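Local structure of uncharacterized protein (Leptotrichia buccalis, 3T8K) at residues 95-100 against 133-138; 115-120 against 155-160; 105-110 against 137-142. The protein is of unknown function but folds as a stack of ankyrin-like alpha-hairpins, a scaffold that in many relatives serves protein-protein recognition. All blocks are in the same frame, centred on the assembly; numbering follows the deposited sequence.

How the contacts relate
All three contacts lie in the C-terminal half of this ankyrin-like stack of helical hairpins. Contacts 1 and 3 share Lys137 and Leu138 of helix 129-140, their centres about 9 Å apart: contact 1 packs the helix against helix 90-102, contact 3 its C-terminal end against the loop after helix 90-102. That loop continues into residues 115-120, which in contact 2 meet helix 157-162, the next helix. The centre of contact 2 is about 13 Å from that of contact 3 and about 18 Å from that of contact 1; along the chain its segments alternate with theirs. The loop thus joins successive helices, and the second subunit packs on contact 2 alone of the three.

Contact 1. Residues 95-100 against 133-138; sequences ELCKIF and IPLYKL
Neighbouring helices of the ankyrin-like alpha-hairpin stack meet here, with Cys97 and Lys98 of helix 90-102 facing Leu135 and Leu138 of helix 129-140. The two short segments run nearly parallel, at 18° to each other, and their axes come within 9.9 Å. No hydrogen bond crosses between them; the contact is made by one leucine methyl against a thiol and another against the backbone and the root of a lysine.

Cys97 points its side chain at the other helix. With SG anti to the backbone N (chi1 180°), the sulfur lies 3.8 Å from CD1 of Leu135, and Cys97 CB is almost as close to that same methyl. The CB of Leu135 starts off across the line to the other helix, and the end of the chain brings CD1 nearer. Such lateral packing of like-directed helices is how successive hairpins of an ankyrin-type fold stand side by side, and helix 79-85 also packs here: Phe83 touches both Cys97 and Leu135, and Phe79 touches Cys97.

One turn further on, Leu138 starts toward the other helix, and its CD1 sits 3.7 Å from the backbone N of Lys98. Both methyls of Leu138, CD1 a little more closely than CD2, also touch Lys98 CB. The leucine thus lies over CB of the lysine, not near its amine. CD1 of Leu138 also approaches Cys97 SG more loosely, at 4.3 Å, which joins the two halves of the contact. Farther out the Lys98 chain bends at both chi3 and chi4 and leads away from helix 129-140, and NZ forms a salt bridge with Glu102 of its own helix.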
loop_
_atom_site.group_PDB
_atom_site.type_symbol
_atom_site.label_atom_id
_atom_site.label_comp_id
_atom_site.label_asym_id
_atom_site.label_seq_id
_atom_site.Cartn_x
_atom_site.Cartn_y
_atom_site.Cartn_z
ATOM N N GLU A 95 5.899 -6.248 -17.556
ATOM C CA GLU A 95 7.204 -6.875 -17.758
ATOM C C GLU A 95 7.624 -7.730 -16.562
ATOM O O GLU A 95 8.070 -8.871 -16.727
ATOM C CB GLU A 95 8.259 -5.801 -18.032
ATOM C CG GLU A 95 8.948 -5.943 -19.374
ATOM C CD GLU A 95 9.725 -7.237 -19.491
ATOM O OE1 GLU A 95 10.713 -7.402 -18.748
ATOM O OE2 GLU A 95 9.343 -8.089 -20.320
ATOM N N LEU A 96 7.492 -7.178 -15.359
ATOM C CA LEU A 96 7.839 -7.911 -14.145
ATOM C C LEU A 96 6.929 -9.132 -13.945
ATOM O O LEU A 96 7.399 -10.205 -13.550
ATOM C CB LEU A 96 7.799 -6.997 -12.913
ATOM C CG LEU A 96 8.913 -5.949 -12.817
ATOM C CD1 LEU A 96 8.690 -5.006 -11.630
ATOM C CD2 LEU A 96 10.257 -6.630 -12.701
ATOM N N CYS A 97 5.633 -8.973 -14.204
ATOM C CA CYS A 97 4.722 -10.120 -14.143
ATOM C C CYS A 97 5.155 -11.216 -15.120
ATOM O O CYS A 97 5.215 -12.388 -14.758
ATOM C CB CYS A 97 3.268 -9.709 -14.413
ATOM S SG CYS A 97 2.055 -11.088 -14.360
ATOM N N LYS A 98 5.457 -10.839 -16.361
ATOM C CA LYS A 98 5.918 -11.809 -17.345
ATOM C C LYS A 98 7.139 -12.585 -16.843
ATOM O O LYS A 98 7.224 -13.804 -16.987
ATOM C CB LYS A 98 6.263 -11.111 -18.664
ATOM C CG LYS A 98 6.839 -12.024 -19.731
ATOM C CD LYS A 98 6.840 -11.327 -21.091
ATOM C CE LYS A 98 8.217 -10.842 -21.480
ATOM N NZ LYS A 98 8.965 -11.873 -22.264
ATOM N N ILE A 99 8.094 -11.867 -16.272
ATOM C CA ILE A 99 9.331 -12.492 -15.819
ATOM C C ILE A 99 9.086 -13.407 -14.623
ATOM O O ILE A 99 9.651 -14.500 -14.542
ATOM C CB ILE A 99 10.387 -11.431 -15.475
ATOM C CG1 ILE A 99 10.836 -10.718 -16.755
ATOM C CG2 ILE A 99 11.581 -12.062 -14.776
ATOM C CD1 ILE A 99 11.674 -9.498 -16.478
ATOM N N PHE A 100 8.244 -12.967 -13.693
ATOM C CA PHE A 100 7.921 -13.798 -12.538
ATOM C C PHE A 100 7.282 -15.110 -12.985
ATOM O O PHE A 100 7.585 -16.171 -12.438
ATOM C CB PHE A 100 6.984 -13.084 -11.565
ATOM C CG PHE A 100 7.614 -11.940 -10.829
ATOM C CD1 PHE A 100 8.978 -11.726 -10.873
ATOM C CD2 PHE A 100 6.834 -11.083 -10.074
ATOM C CE1 PHE A 100 9.558 -10.668 -10.179
ATOM C CE2 PHE A 100 7.409 -10.024 -9.377
ATOM C CZ PHE A 100 8.766 -9.814 -9.439
ATOM N N ILE A 133 -4.251 -4.975 -21.741
ATOM C CA ILE A 133 -4.390 -6.235 -22.470
ATOM C C ILE A 133 -3.181 -7.178 -22.371
ATOM O O ILE A 133 -3.352 -8.363 -22.106
ATOM C CB ILE A 133 -4.810 -6.013 -23.941
ATOM C CG1 ILE A 133 -6.255 -5.522 -23.993
ATOM C CG2 ILE A 133 -4.667 -7.300 -24.738
ATOM C CD1 ILE A 133 -6.732 -5.206 -25.377
ATOM N N PRO A 134 -1.960 -6.659 -22.571
ATOM C CA PRO A 134 -0.815 -7.565 -22.421
ATOM C C PRO A 134 -0.799 -8.234 -21.048
ATOM O O PRO A 134 -0.609 -9.450 -20.969
ATOM C CB PRO A 134 0.389 -6.635 -22.595
ATOM C CG PRO A 134 -0.131 -5.525 -23.459
ATOM C CD PRO A 134 -1.543 -5.307 -22.982
ATOM N N LEU A 135 -1.008 -7.456 -19.986
ATOM C CA LEU A 135 -1.060 -8.016 -18.639
ATOM C C LEU A 135 -2.217 -9.006 -18.483
ATOM O O LEU A 135 -2.044 -10.074 -17.908
ATOM C CB LEU A 135 -1.124 -6.906 -17.576
ATOM C CG LEU A 135 -1.277 -7.354 -16.125
ATOM C CD1 LEU A 135 -0.110 -8.263 -15.732
ATOM C CD2 LEU A 135 -1.364 -6.153 -15.169
ATOM N N TYR A 136 -3.394 -8.655 -19.004
ATOM C CA TYR A 136 -4.553 -9.546 -18.957
ATOM C C TYR A 136 -4.237 -10.894 -19.619
ATOM O O TYR A 136 -4.601 -11.957 -19.111
ATOM C CB TYR A 136 -5.750 -8.910 -19.673
ATOM C CG TYR A 136 -6.470 -7.793 -18.942
ATOM C CD1 TYR A 136 -6.326 -7.598 -17.574
ATOM C CD2 TYR A 136 -7.327 -6.943 -19.634
ATOM C CE1 TYR A 136 -7.006 -6.575 -16.921
ATOM C CE2 TYR A 136 -8.005 -5.925 -18.993
ATOM C CZ TYR A 136 -7.848 -5.746 -17.643
ATOM O OH TYR A 136 -8.529 -4.728 -17.021
ATOM N N LYS A 137 -3.560 -10.841 -20.760
ATOM C CA LYS A 137 -3.190 -12.049 -21.491
ATOM C C LYS A 137 -2.258 -12.941 -20.683
ATOM O O LYS A 137 -2.409 -14.163 -20.684
ATOM C CB LYS A 137 -2.554 -11.694 -22.835
ATOM C CG LYS A 137 -3.554 -11.137 -23.846
ATOM C CD LYS A 137 -2.884 -10.894 -25.190
ATOM C CE LYS A 137 -3.867 -10.418 -26.239
ATOM N NZ LYS A 137 -3.171 -10.228 -27.541
ATOM N N LEU A 138 -1.291 -12.323 -20.006
ATOM C CA LEU A 138 -0.356 -13.062 -19.168
ATOM C C LEU A 138 -1.127 -13.815 -18.097
ATOM O O LEU A 138 -0.952 -15.019 -17.910
ATOM C CB LEU A 138 0.650 -12.111 -18.507
ATOM C CG LEU A 138 1.765 -11.545 -19.383
ATOM C CD1 LEU A 138 2.556 -10.483 -18.622
ATOM C CD2 LEU A 138 2.683 -12.669 -19.863
#

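Contact 2. Residues 115-120 against 155-160; sequences KIVVFK and LTALEF
A cation-pi contact joins the long loop before helix 129-140 to the first turn of helix 157-162, with Lys120 lying over the ring of Phe160. The lysine chain is extended beyond CG and carries CE to 3.4 Å from the centroid of the Phe160 ring, only 3° off the ring normal, a CH-pi contact over the middle of the face. NZ lies over the same face, 4.1 Å from the centroid of the Phe160 ring and 22° off its normal. From there Lys120 NZ donates to a water at 2.9 Å, and that water in turn donates to Leu155 O at 3.2 Å; Asp151 forms only a long, weak ion pair with this amine.

In this ankyrin-like stack the helix starts with a capping box: Glu159 N donates to Thr156 OG1, and Thr156 N donates to Glu159 OE2, approaching from above the carboxylate plane. Just after the N-cap, Ala157 CB packs equally against both methyls of Val117, CG1 and CG2, at 3.9 Å. Replacing Phe160 by an alanine is likely to leave CG, CE and the amine of Lys120 without the aromatic face they lie on, and the chain freer to turn. Across the dimer, Phe126 of the second subunit packs on Lys120, and Cys164 of that subunit, the residue of an interchain disulfide, on Phe160.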
loop_
_atom_site.group_PDB
_atom_site.type_symbol
_atom_site.label_atom_id
_atom_site.label_comp_id
_atom_site.label_asym_id
_atom_site.label_seq_id
_atom_site.Cartn_x
_atom_site.Cartn_y
_atom_site.Cartn_z
ATOM N N LYS A 115 -8.440 -13.643 1.463
ATOM C CA LYS A 115 -8.887 -14.662 0.516
ATOM C C LYS A 115 -9.273 -14.094 -0.852
ATOM O O LYS A 115 -10.349 -14.401 -1.383
ATOM C CB LYS A 115 -10.033 -15.501 1.096
ATOM C CG LYS A 115 -9.736 -16.995 1.093
ATOM C CD LYS A 115 -10.996 -17.836 0.970
ATOM C CE LYS A 115 -11.877 -17.736 2.204
ATOM N NZ LYS A 115 -13.077 -18.615 2.082
ATOM N N ILE A 116 -8.380 -13.288 -1.427
ATOM C CA ILE A 116 -8.626 -12.633 -2.709
ATOM C C ILE A 116 -7.612 -13.055 -3.762
ATOM O O ILE A 116 -6.481 -13.417 -3.432
ATOM C CB ILE A 116 -8.552 -11.089 -2.580
ATOM C CG1 ILE A 116 -7.185 -10.643 -2.062
ATOM C CG2 ILE A 116 -9.673 -10.564 -1.675
ATOM C CD1 ILE A 116 -7.038 -9.138 -2.007
ATOM N N VAL A 117 -8.001 -13.008 -5.032
ATOM C CA VAL A 117 -7.006 -13.236 -6.085
ATOM C C VAL A 117 -5.881 -12.217 -5.932
ATOM O O VAL A 117 -6.101 -11.083 -5.490
ATOM C CB VAL A 117 -7.593 -13.193 -7.500
ATOM C CG1 VAL A 117 -8.547 -14.373 -7.708
ATOM C CG2 VAL A 117 -8.308 -11.860 -7.752
ATOM N N VAL A 118 -4.663 -12.629 -6.269
ATOM C CA VAL A 118 -3.499 -11.819 -5.914
ATOM C C VAL A 118 -3.405 -10.571 -6.786
ATOM O O VAL A 118 -2.761 -9.586 -6.406
ATOM C CB VAL A 118 -2.197 -12.648 -5.985
ATOM C CG1 VAL A 118 -1.805 -12.901 -7.433
ATOM C CG2 VAL A 118 -1.081 -11.960 -5.215
ATOM N N PHE A 119 -4.076 -10.616 -7.938
ATOM C CA PHE A 119 -4.101 -9.505 -8.893
ATOM C C PHE A 119 -5.336 -8.619 -8.756
ATOM O O PHE A 119 -5.614 -7.798 -9.626
ATOM C CB PHE A 119 -4.013 -10.021 -10.339
ATOM C CG PHE A 119 -4.884 -11.207 -10.608
ATOM C CD1 PHE A 119 -6.194 -11.046 -11.033
ATOM C CD2 PHE A 119 -4.395 -12.490 -10.411
ATOM C CE1 PHE A 119 -6.997 -12.149 -11.265
ATOM C CE2 PHE A 119 -5.188 -13.591 -10.635
ATOM C CZ PHE A 119 -6.494 -13.421 -11.066
ATOM N N LYS A 120 -6.065 -8.748 -7.654
ATOM C CA LYS A 120 -7.333 -8.019 -7.546
ATOM C C LYS A 120 -7.178 -6.513 -7.775
ATOM O O LYS A 120 -8.056 -5.873 -8.360
ATOM C CB LYS A 120 -8.001 -8.274 -6.203
ATOM C CG LYS A 120 -9.236 -7.416 -5.986
ATOM C CD LYS A 120 -10.099 -7.968 -4.858
ATOM C CE LYS A 120 -11.318 -7.099 -4.631
ATOM N NZ LYS A 120 -12.313 -7.777 -3.758
ATOM N N LEU A 155 -17.457 -12.378 -1.501
ATOM C CA LEU A 155 -17.391 -11.849 -2.855
ATOM C C LEU A 155 -16.333 -12.599 -3.660
ATOM O O LEU A 155 -15.194 -12.738 -3.214
ATOM C CB LEU A 155 -17.039 -10.359 -2.801
ATOM C CG LEU A 155 -17.120 -9.539 -4.089
ATOM C CD1 LEU A 155 -18.577 -9.255 -4.438
ATOM C CD2 LEU A 155 -16.336 -8.247 -3.944
ATOM N N THR A 156 -16.699 -13.085 -4.844
ATOM C CA THR A 156 -15.712 -13.722 -5.723
ATOM C C THR A 156 -15.011 -12.683 -6.590
ATOM O O THR A 156 -15.445 -11.531 -6.673
ATOM C CB THR A 156 -16.364 -14.774 -6.672
ATOM O OG1 THR A 156 -17.262 -14.123 -7.579
ATOM C CG2 THR A 156 -17.119 -15.830 -5.884
ATOM N N ALA A 157 -13.937 -13.090 -7.259
ATOM C CA ALA A 157 -13.236 -12.185 -8.153
ATOM C C ALA A 157 -14.147 -11.765 -9.304
ATOM O O ALA A 157 -14.146 -10.605 -9.716
ATOM C CB ALA A 157 -11.950 -12.832 -8.679
ATOM N N LEU A 158 -14.926 -12.708 -9.830
ATOM C CA LEU A 158 -15.830 -12.385 -10.925
ATOM C C LEU A 158 -16.827 -11.315 -10.472
ATOM O O LEU A 158 -17.035 -10.312 -11.154
ATOM C CB LEU A 158 -16.566 -13.636 -11.424
ATOM C CG LEU A 158 -17.596 -13.386 -12.537
ATOM C CD1 LEU A 158 -16.923 -12.926 -13.825
ATOM C CD2 LEU A 158 -18.457 -14.615 -12.801
ATOM N N GLU A 159 -17.427 -11.529 -9.307
ATOM C CA GLU A 159 -18.401 -10.583 -8.775
ATOM C C GLU A 159 -17.834 -9.163 -8.646
ATOM O O GLU A 159 -18.531 -8.187 -8.932
ATOM C CB GLU A 159 -18.978 -11.105 -7.452
ATOM C CG GLU A 159 -19.944 -12.279 -7.658
ATOM C CD GLU A 159 -20.132 -13.164 -6.423
ATOM O OE1 GLU A 159 -20.888 -14.157 -6.530
ATOM O OE2 GLU A 159 -19.533 -12.880 -5.357
ATOM N N PHE A 160 -16.569 -9.059 -8.236
ATOM C CA PHE A 160 -15.885 -7.771 -8.095
ATOM C C PHE A 160 -15.697 -7.070 -9.432
ATOM O O PHE A 160 -15.950 -5.874 -9.566
ATOM C CB PHE A 160 -14.509 -7.964 -7.426
ATOM C CG PHE A 160 -13.699 -6.695 -7.291
ATOM C CD1 PHE A 160 -14.100 -5.676 -6.436
ATOM C CD2 PHE A 160 -12.505 -6.541 -7.991
ATOM C CE1 PHE A 160 -13.342 -4.512 -6.302
ATOM C CE2 PHE A 160 -11.743 -5.390 -7.865
ATOM C CZ PHE A 160 -12.150 -4.370 -7.016
HETATM O O HOH W 1 -13.067 -10.589 -4.214
#

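Contact 3. Residues 105-110 against 137-142; sequences ADITAL and KLIFSQ
The loop 105-110 passes the C-terminal end of helix 129-140 with Ile107 and Ile139 as the nearest backbone pair, their CA atoms 7.7 Å apart. In this stack of ankyrin-like helical hairpins, the contact joins the loop after helix 90-102 to the last turn of helix 129-140 and the residues just after it by carbon-to-carbon packing, with no hydrogen bond across. Ile107 points at the helix, and its two branches find different partners. CG1 lies anti to the backbone N (chi1 -160°), which carries CD1 to 3.8 Å from Ile139 CG1, the two side chains crossing at about a right angle. The other branch, CG2, meets the CB and CG methylenes of Gln142, with Gln142 CG at 3.9 Å. Phe79 and Phe83 of helix 79-85 also touch Ile107.

Asp106 OD1 accepts two bonds from Thr108: from the backbone N, which closes an Asx turn, and from OG1 at 2.7 Å, through the syn lone pair. Its other oxygen, OD2, forms a salt bridge with Arg71. On the other segment the Gln142 chain folds back at chi2 (-55°), and NE2 donates to Leu138 O at 3.2 Å, with the acceptor lying in the amide plane of Gln142.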
loop_
_atom_site.group_PDB
_atom_site.type_symbol
_atom_site.label_atom_id
_atom_site.label_comp_id
_atom_site.label_asym_id
_atom_site.label_seq_id
_atom_site.Cartn_x
_atom_site.Cartn_y
_atom_site.Cartn_z
ATOM N N ALA A 105 7.096 -18.262 -10.527
ATOM C CA ALA A 105 6.279 -17.764 -9.431
ATOM C C ALA A 105 4.827 -18.185 -9.669
ATOM O O ALA A 105 4.406 -18.375 -10.816
ATOM C CB ALA A 105 6.398 -16.257 -9.301
ATOM N N ASP A 106 4.076 -18.339 -8.584
ATOM C CA ASP A 106 2.712 -18.871 -8.648
ATOM C C ASP A 106 1.649 -17.782 -8.509
ATOM O O ASP A 106 1.451 -17.222 -7.429
ATOM C CB ASP A 106 2.527 -19.926 -7.555
ATOM C CG ASP A 106 1.109 -20.456 -7.485
ATOM O OD1 ASP A 106 0.394 -20.411 -8.512
ATOM O OD2 ASP A 106 0.717 -20.930 -6.399
ATOM N N ILE A 107 0.951 -17.493 -9.605
ATOM C CA ILE A 107 -0.045 -16.429 -9.597
ATOM C C ILE A 107 -1.428 -16.944 -9.191
ATOM O O ILE A 107 -2.350 -16.150 -8.990
ATOM C CB ILE A 107 -0.116 -15.719 -10.980
ATOM C CG1 ILE A 107 -0.761 -14.337 -10.850
ATOM C CG2 ILE A 107 -0.834 -16.596 -12.017
ATOM C CD1 ILE A 107 -0.700 -13.527 -12.129
ATOM N N THR A 108 -1.574 -18.263 -9.058
ATOM C CA THR A 108 -2.890 -18.849 -8.743
ATOM C C THR A 108 -3.206 -18.830 -7.250
ATOM O O THR A 108 -4.362 -18.896 -6.847
ATOM C CB THR A 108 -3.018 -20.306 -9.251
ATOM O OG1 THR A 108 -2.158 -21.163 -8.489
ATOM C CG2 THR A 108 -2.650 -20.399 -10.714
ATOM N N ALA A 109 -2.170 -18.754 -6.424
ATOM C CA ALA A 109 -2.369 -18.712 -4.979
ATOM C C ALA A 109 -3.088 -17.443 -4.550
ATOM O O ALA A 109 -2.813 -16.358 -5.061
ATOM C CB ALA A 109 -1.021 -18.824 -4.263
ATOM N N LEU A 110 -4.013 -17.584 -3.603
ATOM C CA LEU A 110 -4.740 -16.451 -3.063
ATOM C C LEU A 110 -3.873 -15.621 -2.148
ATOM O O LEU A 110 -2.806 -16.062 -1.717
ATOM C CB LEU A 110 -5.962 -16.933 -2.282
ATOM C CG LEU A 110 -6.966 -17.688 -3.145
ATOM C CD1 LEU A 110 -8.250 -17.954 -2.369
ATOM C CD2 LEU A 110 -7.237 -16.897 -4.402
ATOM N N LYS A 137 -3.560 -10.841 -20.760
ATOM C CA LYS A 137 -3.190 -12.049 -21.491
ATOM C C LYS A 137 -2.258 -12.941 -20.683
ATOM O O LYS A 137 -2.409 -14.163 -20.684
ATOM C CB LYS A 137 -2.554 -11.694 -22.835
ATOM C CG LYS A 137 -3.554 -11.137 -23.846
ATOM C CD LYS A 137 -2.884 -10.894 -25.190
ATOM C CE LYS A 137 -3.867 -10.418 -26.239
ATOM N NZ LYS A 137 -3.171 -10.228 -27.541
ATOM N N LEU A 138 -1.291 -12.323 -20.006
ATOM C CA LEU A 138 -0.356 -13.062 -19.168
ATOM C C LEU A 138 -1.127 -13.815 -18.097
ATOM O O LEU A 138 -0.952 -15.019 -17.910
ATOM C CB LEU A 138 0.650 -12.111 -18.507
ATOM C CG LEU A 138 1.765 -11.545 -19.383
ATOM C CD1 LEU A 138 2.556 -10.483 -18.622
ATOM C CD2 LEU A 138 2.683 -12.669 -19.863
ATOM N N ILE A 139 -1.990 -13.094 -17.392
ATOM C CA ILE A 139 -2.735 -13.682 -16.293
ATOM C C ILE A 139 -3.685 -14.798 -16.734
ATOM O O ILE A 139 -3.661 -15.893 -16.175
ATOM C CB ILE A 139 -3.491 -12.605 -15.497
ATOM C CG1 ILE A 139 -2.487 -11.621 -14.876
ATOM C CG2 ILE A 139 -4.349 -13.245 -14.421
ATOM C CD1 ILE A 139 -3.141 -10.455 -14.159
ATOM N N PHE A 140 -4.508 -14.537 -17.746
ATOM C CA PHE A 140 -5.514 -15.514 -18.151
ATOM C C PHE A 140 -4.962 -16.698 -18.945
ATOM O O PHE A 140 -5.702 -17.637 -19.229
ATOM C CB PHE A 140 -6.674 -14.832 -18.889
ATOM C CG PHE A 140 -7.455 -13.884 -18.018
ATOM C CD1 PHE A 140 -8.179 -14.362 -16.934
ATOM C CD2 PHE A 140 -7.439 -12.521 -18.258
ATOM C CE1 PHE A 140 -8.888 -13.500 -16.119
ATOM C CE2 PHE A 140 -8.145 -11.653 -17.445
ATOM C CZ PHE A 140 -8.874 -12.145 -16.376
ATOM N N SER A 141 -3.668 -16.658 -19.275
ATOM C CA SER A 141 -2.987 -17.782 -19.918
ATOM C C SER A 141 -2.543 -18.835 -18.899
ATOM O O SER A 141 -2.055 -19.907 -19.265
ATOM C CB SER A 141 -1.758 -17.294 -20.690
ATOM O OG SER A 141 -2.136 -16.504 -21.803
ATOM N N GLN A 142 -2.682 -18.517 -17.621
ATOM C CA GLN A 142 -2.294 -19.445 -16.568
ATOM C C GLN A 142 -3.491 -20.281 -16.111
ATOM O O GLN A 142 -4.550 -19.744 -15.787
ATOM C CB GLN A 142 -1.700 -18.684 -15.381
ATOM C CG GLN A 142 -0.631 -17.672 -15.770
ATOM C CD GLN A 142 0.498 -18.288 -16.576
ATOM O OE1 GLN A 142 1.020 -19.344 -16.227
ATOM N NE2 GLN A 142 0.873 -17.635 -17.669
#